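Protein Kinase A (Toxoplasma gondii, PDB 5J3U) binds cyclic AMP through two cyclic nucleotide-binding domains and, as a regulatory chain of its family, probably restrains the kinase's catalytic subunit. Local coordinates at residues A[159-173]-A[225-239]. Sequence-based numbering, arbitrary orientation. Where two conformers were deposited one is given.
Sequences LRTEMFTDGAYIVRQ and ANVIAHGICKVACLE. With CMP (adenosine-3',5'-cyclic-monophosphate), chain B.
Strand 159-165 pairs antiparallel with 232-239, and past the type II turn 165-168 and the bend at His-230 and Gly-231 the two segments pair again as 169-171 with 226-229. Reciprocal backbone hydrogen bonds join Arg-160 with Cys-237, Glu-162 with Val-235 and Phe-164 with Cys-233. In a classic bulge, Ile-170 N (2.7 Å) and, weakly, Val-171 N both reach Val-227 O. Asp-166 fastens the bend at Gly-231: CG, anti to the backbone N (chi1 -179°), carries OD1 across to Gly-231 N, met on the anti side at 2.8 Å, and a water links OD1 to His-230 ND1.

Between the paired halves, Phe-164 lays one ring face over Ile-170 CG1, its CE1 lies 3.7 Å from Val-235 CG2, and its CB meets Ala-229 CB. Tyr-169 is clasped on opposite faces by Arg-172 NH2 and Ile-228 CG1, the latter a CH-pi contact 3.7 Å from the ring centroid. At that ring's edge the Asn-226 amide stands nearly perpendicular (85°); its OD1 accepts Gln-173 N (2.9 Å) from above the carbonyl plane, while ND2 binds Thr-191. At the far end Arg-160 NH1 has a long salt bridge to Glu-239 and reaches Cys-237 O through a water; NE binds Gln-18 O.

First and last strands pairing twice, once in each four-stranded antiparallel sheet, mark the jelly-roll barrel of the cyclic nucleotide-binding domain. Val-171 and Val-227 touch through CG2 methyls (3.8 Å) and border the ribose side of cyclic AMP, a largely apolar wall joined by the Ala-225 carbonyl, whereas the bend and far end add water-mediated and polar links to the backbone pairing.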
loop_
_atom_site.group_PDB
_atom_site.type_symbol
_atom_site.label_atom_id
_atom_site.label_comp_id
_atom_site.label_asym_id
_atom_site.label_seq_id
_atom_site.Cartn_x
_atom_site.Cartn_y
_atom_site.Cartn_z
ATOM N N LEU A 159 0.460 0.961 -4.836
ATOM C CA LEU A 159 -0.754 1.778 -4.674
ATOM C C LEU A 159 -1.815 1.145 -3.787
ATOM O O LEU A 159 -1.976 -0.085 -3.797
ATOM C CB LEU A 159 -1.384 2.053 -6.029
ATOM C CG LEU A 159 -0.572 2.912 -6.975
ATOM C CD1 LEU A 159 -1.281 3.150 -8.270
ATOM C CD2 LEU A 159 -0.217 4.266 -6.365
ATOM N N ARG A 160 -2.505 1.988 -3.019
ATOM C CA ARG A 160 -3.739 1.643 -2.300
ATOM C C ARG A 160 -4.843 2.553 -2.778
ATOM O O ARG A 160 -4.543 3.519 -3.477
ATOM C CB ARG A 160 -3.561 1.771 -0.797
ATOM C CG ARG A 160 -2.488 0.865 -0.243
ATOM C CD ARG A 160 -2.238 1.238 1.207
ATOM N NE ARG A 160 -1.255 0.418 1.872
ATOM C CZ ARG A 160 0.067 0.598 1.854
ATOM N NH1 ARG A 160 0.653 1.567 1.133
ATOM N NH2 ARG A 160 0.830 -0.260 2.539
ATOM N N THR A 161 -6.090 2.166 -2.577
ATOM C CA THR A 161 -7.247 2.981 -3.015
ATOM C C THR A 161 -8.010 3.425 -1.814
ATOM O O THR A 161 -8.200 2.637 -0.884
ATOM C CB THR A 161 -8.154 2.213 -3.981
ATOM O OG1 THR A 161 -7.419 2.037 -5.206
ATOM C CG2 THR A 161 -9.421 2.947 -4.286
ATOM N N GLU A 162 -8.463 4.657 -1.821
ATOM C CA GLU A 162 -9.355 5.165 -0.759
ATOM C C GLU A 162 -10.531 5.941 -1.409
ATOM O O GLU A 162 -10.331 6.576 -2.447
ATOM C CB GLU A 162 -8.608 6.129 0.157
ATOM C CG GLU A 162 -7.480 5.471 0.940
ATOM C CD GLU A 162 -6.747 6.418 1.900
ATOM O OE1 GLU A 162 -7.121 7.605 2.014
ATOM O OE2 GLU A 162 -5.759 5.933 2.521
ATOM N N MET A 163 -11.727 5.855 -0.815
ATOM C CA MET A 163 -12.936 6.541 -1.309
ATOM C C MET A 163 -13.283 7.644 -0.315
ATOM O O MET A 163 -13.225 7.433 0.893
ATOM C CB MET A 163 -14.110 5.536 -1.428
ATOM C CG MET A 163 -15.372 6.087 -2.086
ATOM S SD MET A 163 -15.212 6.286 -3.876
ATOM C CE MET A 163 -15.147 4.567 -4.378
ATOM N N PHE A 164 -13.635 8.823 -0.821
ATOM C CA PHE A 164 -14.014 9.948 -0.009
ATOM C C PHE A 164 -15.362 10.478 -0.532
ATOM O O PHE A 164 -15.498 10.779 -1.705
ATOM C CB PHE A 164 -12.979 11.046 -0.124
ATOM C CG PHE A 164 -11.668 10.707 0.535
ATOM C CD1 PHE A 164 -10.682 10.015 -0.139
ATOM C CD2 PHE A 164 -11.438 11.086 1.860
ATOM C CE1 PHE A 164 -9.471 9.728 0.497
ATOM C CE2 PHE A 164 -10.232 10.830 2.480
ATOM C CZ PHE A 164 -9.249 10.132 1.795
ATOM N N THR A 165 -16.310 10.676 0.369
ATOM C CA THR A 165 -17.603 11.253 -0.004
ATOM C C THR A 165 -17.558 12.741 -0.039
ATOM O O THR A 165 -16.619 13.386 0.423
ATOM C CB THR A 165 -18.721 10.753 0.970
ATOM O OG1 THR A 165 -18.342 11.085 2.297
ATOM C CG2 THR A 165 -18.888 9.268 0.896
ATOM N N ASP A 166 -18.641 13.354 -0.534
ATOM C CA ASP A 166 -18.642 14.775 -0.738
ATOM C C ASP A 166 -18.315 15.537 0.539
ATOM O O ASP A 166 -18.834 15.196 1.595
ATOM C CB ASP A 166 -20.014 15.255 -1.257
ATOM C CG ASP A 166 -20.035 16.724 -1.502
ATOM O OD1 ASP A 166 -19.321 17.179 -2.422
ATOM O OD2 ASP A 166 -20.709 17.447 -0.720
ATOM N N GLY A 167 -17.408 16.495 0.410
ATOM C CA GLY A 167 -17.001 17.407 1.489
ATOM C C GLY A 167 -15.908 16.862 2.398
ATOM O O GLY A 167 -15.430 17.576 3.245
ATOM N N ALA A 168 -15.551 15.583 2.271
ATOM C CA ALA A 168 -14.502 14.965 3.111
ATOM C C ALA A 168 -13.133 15.512 2.703
ATOM O O ALA A 168 -12.815 15.649 1.519
ATOM C CB ALA A 168 -14.545 13.465 3.001
ATOM N N TYR A 169 -12.323 15.901 3.683
ATOM C CA TYR A 169 -11.004 16.440 3.402
ATOM C C TYR A 169 -10.089 15.258 3.179
ATOM O O TYR A 169 -9.975 14.383 4.041
ATOM C CB TYR A 169 -10.474 17.300 4.585
ATOM C CG TYR A 169 -11.085 18.681 4.623
ATOM C CD1 TYR A 169 -12.432 18.835 4.904
ATOM C CD2 TYR A 169 -10.326 19.820 4.341
ATOM C CE1 TYR A 169 -13.037 20.084 4.870
ATOM C CE2 TYR A 169 -10.920 21.093 4.360
ATOM C CZ TYR A 169 -12.271 21.209 4.626
ATOM O OH TYR A 169 -12.878 22.501 4.616
ATOM N N ILE A 170 -9.416 15.244 2.046
ATOM C CA ILE A 170 -8.391 14.212 1.764
ATOM C C ILE A 170 -7.057 14.644 2.416
ATOM O O ILE A 170 -6.380 13.835 3.050
ATOM C CB ILE A 170 -8.259 13.975 0.248
ATOM C CG1 ILE A 170 -9.624 13.583 -0.332
ATOM C CG2 ILE A 170 -7.180 12.922 -0.088
ATOM C CD1 ILE A 170 -9.607 13.431 -1.826
ATOM N N VAL A 171 -6.683 15.905 2.234
ATOM C CA VAL A 171 -5.603 16.526 2.975
ATOM C C VAL A 171 -6.061 17.875 3.503
ATOM O O VAL A 171 -6.965 18.525 2.924
ATOM C CB VAL A 171 -4.267 16.642 2.211
ATOM C CG1 VAL A 171 -3.839 15.278 1.601
ATOM C CG2 VAL A 171 -4.286 17.759 1.194
ATOM N N ARG A 172 -5.444 18.277 4.614
ATOM C CA ARG A 172 -5.704 19.572 5.246
ATOM C C ARG A 172 -4.435 20.437 5.271
ATOM O O ARG A 172 -3.339 19.935 5.586
ATOM C CB ARG A 172 -6.225 19.332 6.674
ATOM C CG ARG A 172 -7.472 18.439 6.768
ATOM C CD ARG A 172 -7.853 18.048 8.166
ATOM N NE ARG A 172 -8.917 17.060 8.188
ATOM C CZ ARG A 172 -10.223 17.304 8.197
ATOM N NH1 ARG A 172 -11.070 16.268 8.185
ATOM N NH2 ARG A 172 -10.708 18.571 8.215
ATOM N N GLN A 173 -4.590 21.717 4.994
ATOM C CA GLN A 173 -3.493 22.625 4.935
ATOM C C GLN A 173 -2.852 22.688 6.333
ATOM O O GLN A 173 -3.559 22.756 7.341
ATOM C CB GLN A 173 -3.952 24.011 4.534
ATOM C CG GLN A 173 -2.837 24.998 4.406
ATOM C CD GLN A 173 -3.268 26.329 3.746
ATOM O OE1 GLN A 173 -4.376 26.462 3.218
ATOM N NE2 GLN A 173 -2.370 27.271 3.746
ATOM N N ALA A 225 -2.154 23.201 1.025
ATOM C CA ALA A 225 -3.565 23.454 0.697
ATOM C C ALA A 225 -4.413 22.319 1.245
ATOM O O ALA A 225 -3.880 21.258 1.614
ATOM C CB ALA A 225 -3.723 23.585 -0.817
ATOM N N ASN A 226 -5.719 22.567 1.354
ATOM C CA ASN A 226 -6.711 21.556 1.563
ATOM C C ASN A 226 -7.025 20.927 0.219
ATOM O O ASN A 226 -7.025 21.649 -0.784
ATOM C CB ASN A 226 -8.002 22.125 2.115
ATOM C CG ASN A 226 -7.759 22.920 3.365
ATOM O OD1 ASN A 226 -7.316 22.337 4.373
ATOM N ND2 ASN A 226 -7.988 24.251 3.313
ATOM N N VAL A 227 -7.287 19.634 0.219
ATOM C CA VAL A 227 -7.932 18.958 -0.970
ATOM C C VAL A 227 -9.158 18.244 -0.464
ATOM O O VAL A 227 -9.077 17.374 0.439
ATOM C CB VAL A 227 -6.976 18.066 -1.793
ATOM C CG1 VAL A 227 -7.738 17.492 -3.011
ATOM C CG2 VAL A 227 -5.718 18.832 -2.202
ATOM N N ILE A 228 -10.325 18.622 -1.017
ATOM C CA ILE A 228 -11.584 18.190 -0.517
ATOM C C ILE A 228 -12.380 17.421 -1.615
ATOM O O ILE A 228 -12.461 17.903 -2.722
ATOM C CB ILE A 228 -12.440 19.433 -0.113
ATOM C CG1 ILE A 228 -11.704 20.306 0.946
ATOM C CG2 ILE A 228 -13.774 18.964 0.426
ATOM C CD1 ILE A 228 -12.244 21.720 1.030
ATOM N N ALA A 229 -12.951 16.288 -1.275
ATOM C CA ALA A 229 -13.727 15.513 -2.284
ATOM C C ALA A 229 -14.970 16.344 -2.694
ATOM O O ALA A 229 -15.617 16.976 -1.847
ATOM C CB ALA A 229 -14.156 14.201 -1.721
ATOM N N HIS A 230 -15.253 16.341 -3.984
ATOM C CA HIS A 230 -16.328 17.146 -4.596
ATOM C C HIS A 230 -17.260 16.138 -5.295
ATOM O O HIS A 230 -16.905 15.618 -6.320
ATOM C CB HIS A 230 -15.709 18.106 -5.598
ATOM C CG HIS A 230 -16.705 18.961 -6.308
ATOM N ND1 HIS A 230 -17.490 19.879 -5.642
ATOM C CD2 HIS A 230 -17.026 19.066 -7.619
ATOM C CE1 HIS A 230 -18.277 20.491 -6.522
ATOM N NE2 HIS A 230 -18.018 20.014 -7.726
ATOM N N GLY A 231 -18.434 15.908 -4.721
ATOM C CA GLY A 231 -19.327 14.826 -5.164
ATOM C C GLY A 231 -18.951 13.503 -4.550
ATOM O O GLY A 231 -19.612 12.984 -3.664
ATOM N N ILE A 232 -17.852 12.961 -5.048
ATOM C CA ILE A 232 -17.256 11.766 -4.556
ATOM C C ILE A 232 -15.864 11.673 -5.212
ATOM O O ILE A 232 -15.643 12.212 -6.283
ATOM C CB ILE A 232 -18.130 10.536 -4.842
ATOM C CG1 ILE A 232 -17.537 9.298 -4.171
ATOM C CG2 ILE A 232 -18.311 10.270 -6.338
ATOM C CD1 ILE A 232 -18.469 8.110 -4.068
ATOM N N CYS A 233 -14.895 11.054 -4.542
ATOM C CA CYS A 233 -13.573 10.966 -5.093
ATOM C C CYS A 233 -12.942 9.657 -4.701
ATOM O O CYS A 233 -12.870 9.328 -3.508
ATOM C CB CYS A 233 -12.714 12.116 -4.573
ATOM S SG CYS A 233 -11.166 12.309 -5.467
ATOM N N LYS A 234 -12.449 8.931 -5.687
ATOM C CA LYS A 234 -11.701 7.665 -5.495
ATOM C C LYS A 234 -10.269 7.928 -5.863
ATOM O O LYS A 234 -10.008 8.320 -7.007
ATOM C CB LYS A 234 -12.265 6.570 -6.399
ATOM C CG LYS A 234 -11.580 5.228 -6.212
ATOM C CD LYS A 234 -11.911 4.255 -7.329
ATOM C CE LYS A 234 -13.287 3.755 -7.274
ATOM N NZ LYS A 234 -13.491 2.853 -8.465
ATOM N N VAL A 235 -9.343 7.767 -4.906
ATOM C CA VAL A 235 -7.968 8.117 -5.094
ATOM C C VAL A 235 -7.065 6.903 -4.934
ATOM O O VAL A 235 -7.299 6.015 -4.091
ATOM C CB VAL A 235 -7.417 9.227 -4.134
ATOM C CG1 VAL A 235 -7.886 10.584 -4.583
ATOM C CG2 VAL A 235 -7.760 8.939 -2.688
ATOM N N ALA A 236 -6.083 6.849 -5.804
ATOM C CA ALA A 236 -4.909 5.997 -5.651
ATOM C C ALA A 236 -3.918 6.732 -4.764
ATOM O O ALA A 236 -3.655 7.957 -4.979
ATOM C CB ALA A 236 -4.307 5.666 -7.005
ATOM N N CYS A 237 -3.252 5.976 -3.890
ATOM C CA CYS A 237 -2.436 6.550 -2.797
ATOM C C CYS A 237 -1.077 5.867 -2.808
ATOM O O CYS A 237 -1.030 4.638 -2.814
ATOM C CB CYS A 237 -3.092 6.267 -1.445
ATOM S SG CYS A 237 -4.816 6.758 -1.345
ATOM N N LEU A 238 -0.014 6.656 -2.818
ATOM C CA LEU A 238 1.381 6.196 -2.792
ATOM C C LEU A 238 2.094 6.832 -1.587
ATOM O O LEU A 238 2.156 8.056 -1.469
ATOM C CB LEU A 238 2.074 6.637 -4.048
ATOM C CG LEU A 238 3.456 6.101 -4.370
ATOM C CD1 LEU A 238 3.394 4.600 -4.626
ATOM C CD2 LEU A 238 4.091 6.832 -5.528
ATOM N N GLU A 239 2.587 6.003 -0.681
ATOM C CA GLU A 239 3.286 6.474 0.524
ATOM C C GLU A 239 4.612 7.097 0.205
ATOM O O GLU A 239 5.223 6.783 -0.765
ATOM C CB GLU A 239 3.548 5.328 1.493
ATOM C CG GLU A 239 2.313 4.801 2.154
ATOM C CD GLU A 239 2.633 3.763 3.213
ATOM O OE1 GLU A 239 3.546 2.951 2.982
ATOM O OE2 GLU A 239 1.959 3.742 4.259
HETATM P P CMP B . 0.669 19.311 -0.823
HETATM O O1P CMP B . 1.382 18.063 -0.493
HETATM O O2P CMP B . 1.230 20.628 -0.273
HETATM O "O5'" CMP B . -0.843 19.144 -0.325
HETATM C "C5'" CMP B . -1.793 20.128 -0.778
HETATM C "C4'" CMP B . -1.793 19.977 -2.302
HETATM O "O4'" CMP B . -2.646 20.888 -3.013
HETATM C "C3'" CMP B . -0.436 20.356 -2.864
HETATM O "O3'" CMP B . 0.526 19.381 -2.438
HETATM C "C2'" CMP B . -0.697 20.445 -4.345
HETATM O "O2'" CMP B . -0.743 19.127 -4.963
HETATM C "C1'" CMP B . -2.140 20.939 -4.325
HETATM N N9 CMP B . -2.266 22.292 -4.775
HETATM C C8 CMP B . -3.212 22.681 -5.658
HETATM N N7 CMP B . -3.132 24.050 -5.870
HETATM C C5 CMP B . -2.152 24.529 -5.074
HETATM C C6 CMP B . -1.527 25.858 -4.804
HETATM N N6 CMP B . -1.969 26.997 -5.422
HETATM N N1 CMP B . -0.518 25.862 -3.921
HETATM C C2 CMP B . -0.045 24.782 -3.239
HETATM N N3 CMP B . -0.574 23.535 -3.461
HETATM C C4 CMP B . -1.573 23.362 -4.356
HETATM O O HOH W 1 -0.289 3.603 -0.301
HETATM O O HOH W 2 3.745 1.599 0.956
HETATM O O HOH W 3 -20.523 11.295 -1.702
HETATM O O HOH W 4 -18.518 19.595 -2.698
#